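Local coordinates for protein endoglucanase A (PDB 3IK2) that probably hydrolyses internal beta-1,4-glucosidic bonds of cellulose and related glucans, as a family 44 endoglucanase built on a TIM-like barrel, at residues A[127-132]-A[148-153]. Sequence-based numbering, arbitrary orientation.
With CA (calcium ion), chain C.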
# COMPACT_ATOMS: atom_id res chain seq x y z
N LYS A 127 -16.07 -6.63 -28.32
CA LYS A 127 -15.67 -7.19 -27.02
C LYS A 127 -15.36 -6.10 -25.97
O LYS A 127 -15.20 -6.41 -24.79
CB LYS A 127 -14.44 -8.07 -27.21
CG LYS A 127 -14.75 -9.57 -27.31
CD LYS A 127 -15.28 -9.94 -28.66
CE LYS A 127 -16.14 -11.17 -28.60
NZ LYS A 127 -15.66 -12.23 -27.69
N TRP A 128 -15.31 -4.84 -26.42
CA TRP A 128 -14.85 -3.71 -25.65
C TRP A 128 -15.79 -2.50 -25.74
O TRP A 128 -16.34 -2.18 -26.81
CB TRP A 128 -13.45 -3.31 -26.12
CG TRP A 128 -12.46 -4.45 -25.95
CD1 TRP A 128 -11.97 -5.27 -26.93
CD2 TRP A 128 -11.88 -4.91 -24.72
NE1 TRP A 128 -11.13 -6.22 -26.38
CE2 TRP A 128 -11.04 -6.01 -25.03
CE3 TRP A 128 -11.99 -4.51 -23.38
CZ2 TRP A 128 -10.30 -6.71 -24.06
CZ3 TRP A 128 -11.26 -5.23 -22.39
CH2 TRP A 128 -10.43 -6.31 -22.75
N LYS A 129 -15.98 -1.84 -24.60
CA LYS A 129 -16.58 -0.52 -24.55
C LYS A 129 -15.48 0.52 -24.39
O LYS A 129 -14.51 0.29 -23.66
CB LYS A 129 -17.57 -0.42 -23.39
CG LYS A 129 -18.74 -1.41 -23.45
CD LYS A 129 -19.71 -1.17 -24.64
CE LYS A 129 -20.83 -2.22 -24.68
NZ LYS A 129 -21.82 -2.07 -25.81
N LYS A 130 -15.59 1.63 -25.09
CA LYS A 130 -14.66 2.76 -24.96
C LYS A 130 -14.85 3.51 -23.64
O LYS A 130 -15.98 3.92 -23.32
CB LYS A 130 -14.99 3.78 -26.06
CG LYS A 130 -14.03 3.96 -27.17
CD LYS A 130 -12.69 4.50 -26.68
CE LYS A 130 -12.02 5.43 -27.71
NZ LYS A 130 -11.93 6.80 -27.13
N VAL A 131 -13.75 3.76 -22.94
CA VAL A 131 -13.72 4.69 -21.81
C VAL A 131 -13.64 6.12 -22.32
O VAL A 131 -12.80 6.44 -23.18
CB VAL A 131 -12.48 4.41 -20.82
CG1 VAL A 131 -12.41 5.45 -19.67
CG2 VAL A 131 -12.50 3.00 -20.28
N GLU A 132 -14.50 6.98 -21.77
CA GLU A 132 -14.35 8.43 -21.85
C GLU A 132 -14.36 8.98 -20.45
O GLU A 132 -15.06 8.46 -19.59
CB GLU A 132 -15.50 9.06 -22.63
CG GLU A 132 -15.74 8.48 -24.00
CD GLU A 132 -14.68 8.88 -25.01
OE1 GLU A 132 -14.54 8.16 -26.00
OE2 GLU A 132 -13.96 9.88 -24.80
N GLY A 148 -21.68 2.20 -26.90
CA GLY A 148 -20.32 1.70 -27.03
C GLY A 148 -19.29 2.28 -26.06
O GLY A 148 -18.08 2.06 -26.21
N SER A 149 -19.78 3.01 -25.07
CA SER A 149 -18.95 3.84 -24.20
C SER A 149 -19.32 3.72 -22.75
O SER A 149 -20.44 3.38 -22.42
CB SER A 149 -19.06 5.31 -24.60
OG SER A 149 -18.41 5.53 -25.83
N VAL A 150 -18.36 4.03 -21.89
CA VAL A 150 -18.54 4.04 -20.44
C VAL A 150 -17.87 5.36 -19.99
O VAL A 150 -16.82 5.73 -20.54
CB VAL A 150 -17.83 2.80 -19.83
CG1 VAL A 150 -17.50 3.02 -18.42
CG2 VAL A 150 -18.66 1.47 -20.04
N TYR A 151 -18.49 6.06 -19.04
CA TYR A 151 -18.06 7.41 -18.61
C TYR A 151 -17.60 7.42 -17.15
O TYR A 151 -18.35 7.04 -16.26
CB TYR A 151 -19.21 8.44 -18.82
CG TYR A 151 -19.60 8.50 -20.27
CD1 TYR A 151 -18.94 9.39 -21.15
CD2 TYR A 151 -20.54 7.62 -20.79
CE1 TYR A 151 -19.25 9.41 -22.51
CE2 TYR A 151 -20.87 7.64 -22.15
CZ TYR A 151 -20.21 8.53 -22.99
OH TYR A 151 -20.52 8.55 -24.33
N MET A 152 -16.36 7.86 -16.92
CA MET A 152 -15.80 7.93 -15.57
C MET A 152 -16.47 8.95 -14.65
O MET A 152 -16.62 8.69 -13.46
CB MET A 152 -14.26 8.10 -15.59
CG MET A 152 -13.55 6.88 -16.19
SD MET A 152 -13.90 5.35 -15.29
CE MET A 152 -14.97 4.49 -16.42
N ASP A 153 -16.89 10.09 -15.18
CA ASP A 153 -17.59 11.06 -14.31
C ASP A 153 -18.92 10.52 -13.82
O ASP A 153 -19.30 10.73 -12.67
CB ASP A 153 -17.78 12.42 -14.99
CG ASP A 153 -18.52 12.34 -16.33
OD1 ASP A 153 -18.81 11.27 -16.89
OD2 ASP A 153 -18.78 13.42 -16.85
CA CA C . -22.58 2.76 -21.77
O HOH W 1 -16.60 6.87 -26.79
O HOH W 2 -22.02 0.68 -22.86
O HOH W 3 -23.12 5.03 -21.68
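E132 and Y151 lie side by side on one face of a parallel beta pairing, an example of how a small sheet outside a TIM-like barrel can share its edge strand with a metal site. Strand 128-132 runs between the antiparallel strand 108-110 and the parallel strand 149-151. The side chains of E132 and Y151 point the same way: CB of E132 lies 3.8 Å from CD1 of Y151, and the carboxylate is turned 39° from the ring plane. The bend of E132 at chi2 brings its carboxylate up off the sheet to where the long chain of K130 can reach it. There NZ of K130 reaches OE1 of E132 from above the carboxylate plane, a salt bridge of 3.2 Å between residues two apart on one strand. S149 joins this face, its OG facing a water that donates to the same OE1, though the very short approach of that water to the hydroxyl makes the link doubtful; a lysine and a water thus both engage that carboxylate oxygen.

On the other face, V131 and V150 are buried and both touch V109 of strand 108-110. CG1 of V131, anti to the backbone N (chi1 177°), meets CG of M152 at 3.9 Å, the two side chains crossing at a slant where helix 152-163 begins. K129 lays its aliphatic chain along G148, with CD 3.8 Å from the glycine CA, while its NZ is hydrogen-bonded to the backbone O of D147.

Four backbone hydrogen bonds join the segments in parallel register, from G148 just before the edge strand to M152 just after it. The straightest, from N of E132 to O of V150, has an angle of 172° at the hydrogen. Calcium draws on the same edge strand: the backbone O of S149 binds it at 2.3 Å, alongside E48, D144, D147 and two waters.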